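Local atomic coordinates of C381 turret protein (PDB entry 4IND), a protein that builds the turret of Sulfolobus turreted icosahedral virus, assembling from five copies of a chain that folds into three jelly rolls. Residues Ala14-Tyr19 and Asp73-Gly78; Lys85-Asn90 and Gly111-Phe116; Phe171-Gly176 and Leu230-Asp235; Thr308-Gln313 and Ser363-Thr368. One frame throughout, in Å; residues are numbered along the deposited sequence.

Strand 78-88 of the first domain ties two contacts together: interaction 1 packs the loop leading into it against another loop, while interaction 2 pairs its far end with strand 114-124. Interaction 3 lies in the second domain and is the buried one of the four; interactions 1, 2 and 4 are each partly buried. Interactions 1 and 3 meet where Gly78 CA is 3.7 Å from Arg172 NH2, beside a bound phosphate. Interaction 4 belongs to the third domain. Chemistry follows place: a tyrosine-backbone bond, a leucine contact and a water bridge in interaction 1, backbone ladder and charges in interaction 2, strand bridge and phosphate grips in interaction 3, apolar methyls in interaction 4.

Interaction 1: Ala14-Tyr19 and Asp73-Gly78; sequences AKVKYY and DELQEG
Two loops of the first domain meet in this contact, Val16 and Tyr18 packing against Leu75 and Gln76. The Tyr18 hydroxyl makes the direct polar link: Gln76 N donates to Tyr18 OH over 3.0 Å with an almost straight N-H...O angle of 173°, and reaches it at the ring edge, close to the ring plane. Leu75 and the tyrosine run past each other in opposite directions, with Leu75 CD2 4.1 Å from Tyr18 CE1. The same methyl meets Val16 CG1 at 4.0 Å, so Leu75 fills the angle between valine and tyrosine. Val16 CG1 gets there by standing anti to the backbone N (chi1 169°). An inverse gamma turn centred on Glu74, closed by Leu75 N to Asp73 O at 2.8 Å, separates Leu75 from Asp73. There a water joins the segments, accepting from Val16 N at 2.8 Å and donating to Asp73 OD2 at 2.9 Å. That carboxylate also forms a salt bridge with Lys21 of the second subunit, and Gln76 OE1 is bonded to Arg147. The contact therefore couples an apolar centre to polar links at its two ends; the lysine of the neighbouring copy would probably favour the ionised form of Asp73, suiting it to accept from the water.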
loop_
_atom_site.group_PDB
_atom_site.type_symbol
_atom_site.label_atom_id
_atom_site.label_comp_id
_atom_site.label_asym_id
_atom_site.label_seq_id
_atom_site.Cartn_x
_atom_site.Cartn_y
_atom_site.Cartn_z
ATOM N N ALA A 14 -2.721 7.587 37.152
ATOM C CA ALA A 14 -1.758 6.759 36.447
ATOM C C ALA A 14 -2.048 6.739 34.951
ATOM O O ALA A 14 -3.201 6.821 34.530
ATOM C CB ALA A 14 -1.751 5.324 37.013
ATOM N N LYS A 15 -0.983 6.652 34.162
ATOM C CA LYS A 15 -1.082 6.544 32.714
ATOM C C LYS A 15 -1.889 5.290 32.317
ATOM O O LYS A 15 -1.752 4.220 32.934
ATOM C CB LYS A 15 0.333 6.515 32.131
ATOM C CG LYS A 15 0.424 6.519 30.629
ATOM C CD LYS A 15 1.869 6.739 30.157
ATOM C CE LYS A 15 2.482 7.992 30.788
ATOM N NZ LYS A 15 3.684 8.526 30.034
ATOM N N VAL A 16 -2.731 5.406 31.289
ATOM C CA VAL A 16 -3.550 4.252 30.853
ATOM C C VAL A 16 -2.666 3.342 30.015
ATOM O O VAL A 16 -1.761 3.820 29.348
ATOM C CB VAL A 16 -4.806 4.696 30.039
ATOM C CG1 VAL A 16 -5.489 3.503 29.365
ATOM C CG2 VAL A 16 -5.787 5.408 30.949
ATOM N N LYS A 17 -2.916 2.039 30.071
ATOM C CA LYS A 17 -2.193 1.056 29.287
ATOM C C LYS A 17 -3.155 0.529 28.228
ATOM O O LYS A 17 -4.366 0.615 28.411
ATOM C CB LYS A 17 -1.784 -0.128 30.174
ATOM C CG LYS A 17 -0.913 0.210 31.378
ATOM C CD LYS A 17 -0.503 -1.091 32.090
ATOM C CE LYS A 17 0.319 -0.823 33.345
ATOM N NZ LYS A 17 1.640 -0.205 33.068
ATOM N N TYR A 18 -2.621 -0.035 27.150
ATOM C CA TYR A 18 -3.472 -0.650 26.114
ATOM C C TYR A 18 -3.767 -2.116 26.376
ATOM O O TYR A 18 -4.575 -2.735 25.685
ATOM C CB TYR A 18 -2.877 -0.446 24.732
ATOM C CG TYR A 18 -2.864 1.014 24.321
ATOM C CD1 TYR A 18 -3.915 1.561 23.606
ATOM C CD2 TYR A 18 -1.815 1.854 24.676
ATOM C CE1 TYR A 18 -3.916 2.895 23.227
ATOM C CE2 TYR A 18 -1.810 3.187 24.313
ATOM C CZ TYR A 18 -2.865 3.702 23.587
ATOM O OH TYR A 18 -2.867 5.020 23.214
ATOM N N TYR A 19 -3.110 -2.676 27.376
ATOM C CA TYR A 19 -3.369 -4.035 27.785
ATOM C C TYR A 19 -3.088 -4.192 29.276
ATOM O O TYR A 19 -2.059 -3.714 29.767
ATOM C CB TYR A 19 -2.511 -5.017 27.005
ATOM C CG TYR A 19 -2.730 -6.417 27.533
ATOM C CD1 TYR A 19 -3.850 -7.150 27.157
ATOM C CD2 TYR A 19 -1.834 -7.003 28.411
ATOM C CE1 TYR A 19 -4.066 -8.440 27.642
ATOM C CE2 TYR A 19 -2.043 -8.288 28.906
ATOM C CZ TYR A 19 -3.157 -9.002 28.514
ATOM O OH TYR A 19 -3.387 -10.272 29.018
ATOM N N ASP A 73 -8.889 9.334 28.837
ATOM C CA ASP A 73 -7.498 9.678 28.552
ATOM C C ASP A 73 -7.246 9.817 27.061
ATOM O O ASP A 73 -7.967 9.242 26.256
ATOM C CB ASP A 73 -6.584 8.573 29.096
ATOM C CG ASP A 73 -6.692 8.413 30.588
ATOM O OD1 ASP A 73 -7.765 7.954 31.073
ATOM O OD2 ASP A 73 -5.693 8.722 31.270
ATOM N N GLU A 74 -6.214 10.577 26.707
ATOM C CA GLU A 74 -5.888 10.826 25.305
ATOM C C GLU A 74 -5.205 9.632 24.629
ATOM O O GLU A 74 -4.050 9.739 24.214
ATOM C CB GLU A 74 -4.961 12.038 25.170
ATOM C CG GLU A 74 -5.444 13.285 25.855
ATOM C CD GLU A 74 -6.812 13.721 25.383
ATOM O OE1 GLU A 74 -7.446 14.518 26.104
ATOM O OE2 GLU A 74 -7.252 13.271 24.296
ATOM N N LEU A 75 -5.900 8.508 24.538
ATOM C CA LEU A 75 -5.433 7.370 23.745
ATOM C C LEU A 75 -5.150 7.836 22.331
ATOM O O LEU A 75 -5.699 8.846 21.865
ATOM C CB LEU A 75 -6.494 6.276 23.666
ATOM C CG LEU A 75 -7.038 5.773 24.991
ATOM C CD1 LEU A 75 -7.974 4.618 24.710
ATOM C CD2 LEU A 75 -5.895 5.341 25.850
ATOM N N GLN A 76 -4.289 7.102 21.639
ATOM C CA GLN A 76 -4.087 7.349 20.214
ATOM C C GLN A 76 -5.450 7.291 19.542
ATOM O O GLN A 76 -6.255 6.397 19.826
ATOM C CB GLN A 76 -3.161 6.286 19.634
ATOM C CG GLN A 76 -2.839 6.525 18.158
ATOM C CD GLN A 76 -1.797 5.561 17.636
ATOM O OE1 GLN A 76 -2.117 4.439 17.241
ATOM N NE2 GLN A 76 -0.539 5.989 17.635
ATOM N N GLU A 77 -5.728 8.240 18.654
ATOM C CA GLU A 77 -7.019 8.257 17.983
ATOM C C GLU A 77 -7.217 7.019 17.094
ATOM O O GLU A 77 -6.263 6.447 16.572
ATOM C CB GLU A 77 -7.217 9.566 17.208
ATOM C CG GLU A 77 -7.461 10.758 18.144
ATOM C CD GLU A 77 -8.012 12.002 17.441
ATOM O OE1 GLU A 77 -7.690 12.196 16.247
ATOM O OE2 GLU A 77 -8.760 12.792 18.089
ATOM N N GLY A 78 -8.461 6.608 16.926
ATOM C CA GLY A 78 -8.750 5.498 16.023
ATOM C C GLY A 78 -9.915 4.702 16.549
ATOM O O GLY A 78 -10.566 5.116 17.501
HETATM O O HOH W 1 -3.197 7.897 30.152
#

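Interaction 2: Lys85-Asn90 and Gly111-Phe116; sequences KVYNTN and GANSEF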
loop_
_atom_site.group_PDB
_atom_site.type_symbol
_atom_site.label_atom_id
_atom_site.label_comp_id
_atom_site.label_asym_id
_atom_site.label_seq_id
_atom_site.Cartn_x
_atom_site.Cartn_y
_atom_site.Cartn_z
ATOM N N LYS A 85 -11.763 -9.887 29.525
ATOM C CA LYS A 85 -11.933 -11.276 29.954
ATOM C C LYS A 85 -12.478 -11.258 31.361
ATOM O O LYS A 85 -11.860 -10.698 32.279
ATOM C CB LYS A 85 -10.616 -12.067 29.937
ATOM C CG LYS A 85 -10.850 -13.555 30.254
ATOM C CD LYS A 85 -9.539 -14.374 30.344
ATOM C CE LYS A 85 -8.897 -14.552 28.980
ATOM N NZ LYS A 85 -9.756 -15.331 28.063
ATOM N N VAL A 86 -13.646 -11.853 31.553
ATOM C CA VAL A 86 -14.233 -11.844 32.905
ATOM C C VAL A 86 -14.637 -13.250 33.317
ATOM O O VAL A 86 -14.691 -14.164 32.490
ATOM C CB VAL A 86 -15.472 -10.914 33.015
ATOM C CG1 VAL A 86 -15.126 -9.484 32.642
ATOM C CG2 VAL A 86 -16.603 -11.444 32.140
ATOM N N TYR A 87 -14.920 -13.425 34.603
ATOM C CA TYR A 87 -15.414 -14.683 35.113
ATOM C C TYR A 87 -16.535 -14.394 36.116
ATOM O O TYR A 87 -16.368 -13.611 37.065
ATOM C CB TYR A 87 -14.301 -15.513 35.783
ATOM C CG TYR A 87 -14.830 -16.800 36.383
ATOM C CD1 TYR A 87 -14.979 -17.933 35.606
ATOM C CD2 TYR A 87 -15.193 -16.878 37.733
ATOM C CE1 TYR A 87 -15.461 -19.112 36.139
ATOM C CE2 TYR A 87 -15.682 -18.065 38.286
ATOM C CZ TYR A 87 -15.822 -19.177 37.475
ATOM O OH TYR A 87 -16.311 -20.368 37.983
ATOM N N ASN A 88 -17.689 -15.000 35.886
ATOM C CA ASN A 88 -18.849 -14.742 36.720
ATOM C C ASN A 88 -18.825 -15.699 37.905
ATOM O O ASN A 88 -19.079 -16.895 37.756
ATOM C CB ASN A 88 -20.133 -14.933 35.908
ATOM C CG ASN A 88 -21.389 -14.680 36.742
ATOM O OD1 ASN A 88 -21.307 -14.173 37.869
ATOM N ND2 ASN A 88 -22.549 -15.020 36.196
ATOM N N THR A 89 -18.474 -15.185 39.081
ATOM C CA THR A 89 -18.363 -16.027 40.266
ATOM C C THR A 89 -19.713 -16.326 40.878
ATOM O O THR A 89 -19.800 -17.150 41.767
ATOM C CB THR A 89 -17.475 -15.399 41.374
ATOM O OG1 THR A 89 -18.122 -14.234 41.883
ATOM C CG2 THR A 89 -16.096 -15.002 40.838
ATOM N N ASN A 90 -20.755 -15.626 40.434
ATOM C CA ASN A 90 -22.110 -15.850 40.938
ATOM C C ASN A 90 -22.718 -17.173 40.444
ATOM O O ASN A 90 -22.386 -17.656 39.366
ATOM C CB ASN A 90 -23.048 -14.704 40.486
ATOM C CG ASN A 90 -22.549 -13.326 40.904
ATOM O OD1 ASN A 90 -21.960 -12.680 40.289
ATOM N ND2 ASN A 90 -22.809 -12.975 41.916
ATOM N N GLY A 111 -23.304 -16.442 31.782
ATOM C CA GLY A 111 -23.782 -17.572 32.564
ATOM C C GLY A 111 -23.098 -17.693 33.921
ATOM O O GLY A 111 -21.986 -17.185 34.134
ATOM N N ALA A 112 -23.784 -18.354 34.850
ATOM C CA ALA A 112 -23.258 -18.629 36.185
ATOM C C ALA A 112 -21.941 -19.409 36.128
ATOM O O ALA A 112 -21.775 -20.297 35.300
ATOM C CB ALA A 112 -24.284 -19.395 36.998
ATOM N N ASN A 113 -21.004 -19.060 37.010
ATOM C CA ASN A 113 -19.749 -19.809 37.142
ATOM C C ASN A 113 -19.023 -20.060 35.823
ATOM O O ASN A 113 -18.588 -21.184 35.557
ATOM C CB ASN A 113 -20.004 -21.155 37.808
ATOM C CG ASN A 113 -20.731 -21.016 39.129
ATOM O OD1 ASN A 113 -20.204 -20.426 40.065
ATOM N ND2 ASN A 113 -21.945 -21.557 39.211
ATOM N N SER A 114 -18.895 -19.032 34.998
ATOM C CA SER A 114 -18.213 -19.223 33.724
ATOM C C SER A 114 -17.398 -18.030 33.290
ATOM O O SER A 114 -17.699 -16.886 33.645
ATOM C CB SER A 114 -19.201 -19.636 32.637
ATOM O OG SER A 114 -20.214 -18.669 32.500
ATOM N N GLU A 115 -16.350 -18.335 32.530
ATOM C CA GLU A 115 -15.505 -17.337 31.881
ATOM C C GLU A 115 -16.302 -16.743 30.728
ATOM O O GLU A 115 -17.166 -17.413 30.161
ATOM C CB GLU A 115 -14.242 -18.032 31.361
ATOM C CG GLU A 115 -13.195 -17.099 30.772
ATOM C CD GLU A 115 -13.423 -16.778 29.307
ATOM O OE1 GLU A 115 -14.228 -17.471 28.647
ATOM O OE2 GLU A 115 -12.789 -15.826 28.807
ATOM N N PHE A 116 -16.031 -15.490 30.376
ATOM C CA PHE A 116 -16.758 -14.848 29.276
ATOM C C PHE A 116 -15.918 -13.722 28.698
ATOM O O PHE A 116 -15.187 -13.053 29.442
ATOM C CB PHE A 116 -18.062 -14.268 29.813
ATOM C CG PHE A 116 -19.000 -13.739 28.751
ATOM C CD1 PHE A 116 -19.974 -14.562 28.198
ATOM C CD2 PHE A 116 -18.946 -12.417 28.350
ATOM C CE1 PHE A 116 -20.865 -14.075 27.241
ATOM C CE2 PHE A 116 -19.826 -11.913 27.389
ATOM C CZ PHE A 116 -20.788 -12.745 26.835
#
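Val86 and Phe116 form the tight part of this antiparallel pairing, whose strand axes come within 4.6 Å and run 155° apart. They are a hydrogen-bonded pair: Val86 N donates to Phe116 O over 2.9 Å at 174°, and Phe116 N returns a bond to Val86 O of 2.8 Å. On the same face Val86 CG2 touches Phe116 CB at 3.9 Å, the two side chains lying side by side. Tyr87 and Glu115, the adjoining non-hydrogen-bonded pair, occupy the other face. With CG anti to the backbone N (chi1 177°), the Tyr87 ring lies along the partner backbone, its CD1 3.4 Å from Ser114 C. Lys85 bends at its outer torsions to bring NZ above the plane of the Glu115 carboxylate, 3.2 Å from OE2, in a salt bridge. Toward Asn90 and Gly111, where strand gives way to loop and residues are partly or fully exposed, the pairing slackens. Asn88 N still reaches Ser114 O well, but the return bond from Ser114 N to Asn88 O is weak, and beyond it the exposed Asn113 holds on through its N to Asn90 O at 3.1 Å. Lys85 has further salt bridges, to Glu117 and to Asp72 of the third subunit. Tyr47 of strand 41-49 packs on the Tyr87 and Glu115 face, Ile110 of strand 108-110 on Val86 and Phe116, while strand 138-147 flanks strand 78-88 on the edge away from strand 114-124.

Interaction 3: Phe171-Gly176 and Leu230-Asp235; sequences FRLRKG and LKITGD. With 2HP (dihydrogenphosphate ion), chain U; 2HP (dihydrogenphosphate ion), chain B.
A single antiparallel bridge between Gly176 and Ile232, backed by apolar contacts, makes this a buried meeting of two strand ends in the second domain. Gly176 N donates to Ile232 O over 2.9 Å, in the carbonyl plane and at 169°; Ile232 N returns a bond of 2.7 Å to Gly176 O. Before the bridge Leu173 crosses Ile232 at about a right angle, Leu173 CB lying 4.1 Å from Ile232 CG1. Ile232 CG2, anti to its backbone nitrogen, instead rests 3.5 Å from Leu173 O. The topology is that of a jelly-roll sandwich: residues 173-175 carry the chain from strand 168-172 of one sheet to strand 176-187 of the other, where strand 221-232 is the next neighbour. Charged side chains reach phosphates from both segments. Arg172 NH2 binds O1 of the chain U ion at 3.2 Å, near the guanidinium plane, and the poorly ordered Arg174 adds a weak bond from NH1 while its NH2 bonds Phe149 O. Leu79 N and Arg147 hold this ion from the first domain. Lys231, fully extended, brings NZ to 2.8 Å from O3 of the chain B ion, which is also bonded to His296 of the third domain.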
loop_
_atom_site.group_PDB
_atom_site.type_symbol
_atom_site.label_atom_id
_atom_site.label_comp_id
_atom_site.label_asym_id
_atom_site.label_seq_id
_atom_site.Cartn_x
_atom_site.Cartn_y
_atom_site.Cartn_z
ATOM N N PHE A 171 -19.391 3.204 14.667
ATOM C CA PHE A 171 -17.945 3.069 14.519
ATOM C C PHE A 171 -17.462 3.939 13.362
ATOM O O PHE A 171 -18.247 4.316 12.504
ATOM C CB PHE A 171 -17.540 1.593 14.349
ATOM C CG PHE A 171 -18.450 0.803 13.453
ATOM C CD1 PHE A 171 -18.251 0.774 12.079
ATOM C CD2 PHE A 171 -19.497 0.073 13.983
ATOM C CE1 PHE A 171 -19.090 0.042 11.247
ATOM C CE2 PHE A 171 -20.340 -0.665 13.159
ATOM C CZ PHE A 171 -20.139 -0.681 11.787
ATOM N N ARG A 172 -16.181 4.284 13.366
ATOM C CA ARG A 172 -15.596 5.093 12.295
ATOM C C ARG A 172 -14.865 4.166 11.347
ATOM O O ARG A 172 -14.109 3.307 11.788
ATOM C CB ARG A 172 -14.583 6.107 12.863
ATOM C CG ARG A 172 -13.937 6.961 11.793
ATOM C CD ARG A 172 -12.524 7.436 12.126
ATOM N NE ARG A 172 -11.545 6.347 12.107
ATOM C CZ ARG A 172 -10.256 6.523 12.400
ATOM N NH1 ARG A 172 -9.809 7.732 12.745
ATOM N NH2 ARG A 172 -9.405 5.504 12.374
ATOM N N LEU A 173 -15.086 4.330 10.046
ATOM C CA LEU A 173 -14.345 3.561 9.046
ATOM C C LEU A 173 -13.581 4.515 8.157
ATOM O O LEU A 173 -14.160 5.474 7.649
ATOM C CB LEU A 173 -15.297 2.739 8.181
ATOM C CG LEU A 173 -16.182 1.737 8.906
ATOM C CD1 LEU A 173 -17.074 1.010 7.897
ATOM C CD2 LEU A 173 -15.327 0.737 9.675
ATOM N N ARG A 174 -12.293 4.269 7.952
ATOM C CA ARG A 174 -11.539 5.131 7.050
ATOM C C ARG A 174 -11.848 4.662 5.635
ATOM O O ARG A 174 -12.535 3.664 5.456
ATOM C CB ARG A 174 -10.052 5.017 7.327
ATOM C CG ARG A 174 -9.561 3.594 7.175
ATOM C CD ARG A 174 -8.074 3.546 6.953
ATOM N NE ARG A 174 -7.626 2.170 6.834
ATOM C CZ ARG A 174 -7.204 1.418 7.847
ATOM N NH1 ARG A 174 -7.153 1.904 9.088
ATOM N NH2 ARG A 174 -6.825 0.168 7.608
ATOM N N LYS A 175 -11.321 5.355 4.641
ATOM C CA LYS A 175 -11.641 5.046 3.249
ATOM C C LYS A 175 -11.437 3.577 2.921
ATOM O O LYS A 175 -10.486 2.932 3.371
ATOM C CB LYS A 175 -10.829 5.922 2.280
ATOM C CG LYS A 175 -9.329 5.641 2.261
ATOM C CD LYS A 175 -8.582 6.713 1.441
ATOM C CE LYS A 175 -7.099 6.388 1.291
ATOM N NZ LYS A 175 -6.901 5.200 0.399
ATOM N N GLY A 176 -12.350 3.044 2.120
ATOM C CA GLY A 176 -12.307 1.639 1.746
ATOM C C GLY A 176 -13.709 1.148 1.451
ATOM O O GLY A 176 -14.667 1.905 1.557
ATOM N N LEU A 230 -20.581 -1.302 2.432
ATOM C CA LEU A 230 -20.519 0.152 2.378
ATOM C C LEU A 230 -19.286 0.565 1.632
ATOM O O LEU A 230 -18.189 0.113 1.962
ATOM C CB LEU A 230 -20.380 0.738 3.796
ATOM C CG LEU A 230 -21.534 0.591 4.758
ATOM C CD1 LEU A 230 -21.161 1.262 6.101
ATOM C CD2 LEU A 230 -22.723 1.261 4.146
ATOM N N LYS A 231 -19.450 1.437 0.646
ATOM C CA LYS A 231 -18.279 2.070 0.061
ATOM C C LYS A 231 -17.984 3.380 0.784
ATOM O O LYS A 231 -18.710 4.367 0.644
ATOM C CB LYS A 231 -18.449 2.313 -1.432
ATOM C CG LYS A 231 -17.197 2.984 -2.027
ATOM C CD LYS A 231 -17.284 3.221 -3.528
ATOM C CE LYS A 231 -15.948 3.784 -4.000
ATOM N NZ LYS A 231 -15.918 4.066 -5.448
ATOM N N ILE A 232 -16.935 3.384 1.593
ATOM C CA ILE A 232 -16.559 4.601 2.302
ATOM C C ILE A 232 -15.564 5.363 1.436
ATOM O O ILE A 232 -14.401 4.992 1.350
ATOM C CB ILE A 232 -15.926 4.279 3.661
ATOM C CG1 ILE A 232 -16.884 3.409 4.495
ATOM C CG2 ILE A 232 -15.546 5.580 4.408
ATOM C CD1 ILE A 232 -18.185 4.146 4.894
ATOM N N THR A 233 -16.038 6.398 0.761
ATOM C CA THR A 233 -15.155 7.268 -0.018
ATOM C C THR A 233 -14.111 7.862 0.923
ATOM O O THR A 233 -12.936 7.984 0.578
ATOM C CB THR A 233 -15.947 8.396 -0.653
ATOM O OG1 THR A 233 -16.858 7.843 -1.604
ATOM C CG2 THR A 233 -15.023 9.399 -1.350
ATOM N N GLY A 234 -14.550 8.215 2.121
ATOM C CA GLY A 234 -13.663 8.836 3.089
ATOM C C GLY A 234 -14.142 10.163 3.635
ATOM O O GLY A 234 -13.626 10.639 4.662
ATOM N N ASP A 235 -15.119 10.784 2.969
ATOM C CA ASP A 235 -15.612 12.066 3.451
ATOM C C ASP A 235 -16.729 11.905 4.480
ATOM O O ASP A 235 -17.079 12.854 5.170
ATOM C CB ASP A 235 -15.990 13.051 2.315
ATOM C CG ASP A 235 -16.899 12.427 1.242
ATOM O OD1 ASP A 235 -17.083 11.189 1.216
ATOM O OD2 ASP A 235 -17.423 13.187 0.401
HETATM P P 2HP U . -8.490 1.785 13.147
HETATM O O1 2HP U . -9.380 2.305 12.047
HETATM O O2 2HP U . -8.345 3.012 13.993
HETATM O O3 2HP U . -7.130 1.334 12.526
HETATM O O4 2HP U . -9.138 0.663 14.018
HETATM P P 2HP B . -16.330 1.309 -7.705
HETATM O O1 2HP B . -17.235 0.566 -8.641
HETATM O O2 2HP B . -16.743 0.790 -6.358
HETATM O O3 2HP B . -16.578 2.850 -7.853
HETATM O O4 2HP B . -14.836 0.934 -7.933
#

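Interaction 4: Thr308-Gln313 and Ser363-Thr368; sequences TTAVTQ and SSVTIT
The shortest polar bond here, Val311 N to Thr308 O at 2.9 Å, closes a type I turn that presents Thr308, Ala310 and Val311 to Val365. Inside that turn Thr308 OG1 (chi1 68°) accepts from Ala310 N over 3.1 Å at 146°, the signature of an ST turn, so two bonds fix the turn from within. Across the contact there is no hydrogen bond, and the segments meet through methyl groups. Val365 contributes both of its branches: CG2 meets Ala310 CB at 3.8 Å, and CG1, anti to the backbone N at chi1 -170°, lies 4.1 Å from Val311 CG2. The same Val311 methyl touches Ile367 CG2, also at 4.1 Å, so it bridges two residues that point the same way from one strand. Both valine-to-valine and valine-to-isoleucine approaches are oblique. In the Nucleoplasmin-like/VP domain, strands 311-319 and 365-377 belong to different sheets, and these residues face each other from the starts of the two strands. Leu278 of strand 266-278 also touches Val311, while Val304 and Ala356 pack on Ile367. Just past the turn, Thr312 and Gln313 both face Asn357 in a classic beta bulge. The join thus rests on a few methyl contacts over a small, partly buried area and has no directional bond of its own; backbone bonds such as Val365 with Leu278 and Ala310 with Gly359 help position each segment.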
loop_
_atom_site.group_PDB
_atom_site.type_symbol
_atom_site.label_atom_id
_atom_site.label_comp_id
_atom_site.label_asym_id
_atom_site.label_seq_id
_atom_site.Cartn_x
_atom_site.Cartn_y
_atom_site.Cartn_z
ATOM N N THR A 308 -36.855 6.766 -34.650
ATOM C CA THR A 308 -37.266 7.385 -35.903
ATOM C C THR A 308 -37.387 8.882 -35.678
ATOM O O THR A 308 -37.230 9.363 -34.554
ATOM C CB THR A 308 -38.628 6.851 -36.397
ATOM O OG1 THR A 308 -39.669 7.291 -35.516
ATOM C CG2 THR A 308 -38.623 5.330 -36.457
ATOM N N THR A 309 -37.680 9.612 -36.744
ATOM C CA THR A 309 -37.884 11.049 -36.646
ATOM C C THR A 309 -39.098 11.375 -35.781
ATOM O O THR A 309 -39.295 12.521 -35.381
ATOM C CB THR A 309 -38.043 11.690 -38.035
ATOM O OG1 THR A 309 -39.094 11.029 -38.747
ATOM C CG2 THR A 309 -36.758 11.554 -38.825
ATOM N N ALA A 310 -39.898 10.357 -35.482
ATOM C CA ALA A 310 -41.052 10.515 -34.598
ATOM C C ALA A 310 -40.655 10.583 -33.123
ATOM O O ALA A 310 -41.481 10.919 -32.280
ATOM C CB ALA A 310 -42.057 9.396 -34.824
ATOM N N VAL A 311 -39.397 10.263 -32.818
ATOM C CA VAL A 311 -38.877 10.353 -31.453
ATOM C C VAL A 311 -38.110 11.659 -31.284
ATOM O O VAL A 311 -37.140 11.909 -31.995
ATOM C CB VAL A 311 -37.941 9.167 -31.120
ATOM C CG1 VAL A 311 -37.524 9.195 -29.638
ATOM C CG2 VAL A 311 -38.611 7.852 -31.463
ATOM N N THR A 312 -38.552 12.485 -30.342
ATOM C CA THR A 312 -37.981 13.815 -30.138
ATOM C C THR A 312 -37.028 13.873 -28.951
ATOM O O THR A 312 -36.198 14.776 -28.852
ATOM C CB THR A 312 -39.086 14.845 -29.899
ATOM O OG1 THR A 312 -39.848 14.467 -28.743
ATOM C CG2 THR A 312 -40.007 14.927 -31.107
ATOM N N GLN A 313 -37.165 12.916 -28.042
ATOM C CA GLN A 313 -36.289 12.861 -26.886
ATOM C C GLN A 313 -36.004 11.428 -26.498
ATOM O O GLN A 313 -36.902 10.595 -26.452
ATOM C CB GLN A 313 -36.892 13.606 -25.693
ATOM C CG GLN A 313 -36.032 13.517 -24.425
ATOM C CD GLN A 313 -36.676 14.184 -23.217
ATOM O OE1 GLN A 313 -37.902 14.305 -23.136
ATOM N NE2 GLN A 313 -35.846 14.620 -22.270
ATOM N N SER A 363 -50.582 7.352 -33.266
ATOM C CA SER A 363 -49.498 6.577 -33.856
ATOM C C SER A 363 -48.327 6.489 -32.890
ATOM O O SER A 363 -47.467 7.370 -32.858
ATOM C CB SER A 363 -49.051 7.213 -35.172
ATOM O OG SER A 363 -48.093 6.401 -35.824
ATOM N N SER A 364 -48.304 5.421 -32.103
ATOM C CA SER A 364 -47.295 5.266 -31.065
ATOM C C SER A 364 -46.012 4.679 -31.643
ATOM O O SER A 364 -46.037 4.000 -32.667
ATOM C CB SER A 364 -47.825 4.385 -29.930
ATOM O OG SER A 364 -48.040 3.058 -30.377
ATOM N N VAL A 365 -44.890 4.965 -30.985
ATOM C CA VAL A 365 -43.595 4.427 -31.378
ATOM C C VAL A 365 -43.005 3.671 -30.201
ATOM O O VAL A 365 -43.011 4.166 -29.068
ATOM C CB VAL A 365 -42.610 5.545 -31.750
ATOM C CG1 VAL A 365 -41.359 4.961 -32.393
ATOM C CG2 VAL A 365 -43.261 6.550 -32.668
ATOM N N THR A 366 -42.494 2.474 -30.466
ATOM C CA THR A 366 -41.874 1.673 -29.421
ATOM C C THR A 366 -40.372 1.591 -29.650
ATOM O O THR A 366 -39.913 1.157 -30.707
ATOM C CB THR A 366 -42.470 0.246 -29.356
ATOM O OG1 THR A 366 -43.844 0.312 -28.957
ATOM C CG2 THR A 366 -41.703 -0.606 -28.353
ATOM N N ILE A 367 -39.612 2.021 -28.655
ATOM C CA ILE A 367 -38.164 1.928 -28.703
ATOM C C ILE A 367 -37.694 0.933 -27.663
ATOM O O ILE A 367 -38.371 0.698 -26.663
ATOM C CB ILE A 367 -37.515 3.280 -28.423
ATOM C CG1 ILE A 367 -37.959 3.791 -27.057
ATOM C CG2 ILE A 367 -37.889 4.289 -29.500
ATOM C CD1 ILE A 367 -37.295 5.088 -26.658
ATOM N N THR A 368 -36.533 0.345 -27.901
ATOM C CA THR A 368 -36.005 -0.651 -26.990
ATOM C C THR A 368 -34.595 -0.286 -26.595
ATOM O O THR A 368 -33.730 -0.117 -27.458
ATOM C CB THR A 368 -36.031 -2.045 -27.620
ATOM O OG1 THR A 368 -37.390 -2.410 -27.896
ATOM C CG2 THR A 368 -35.415 -3.076 -26.673
#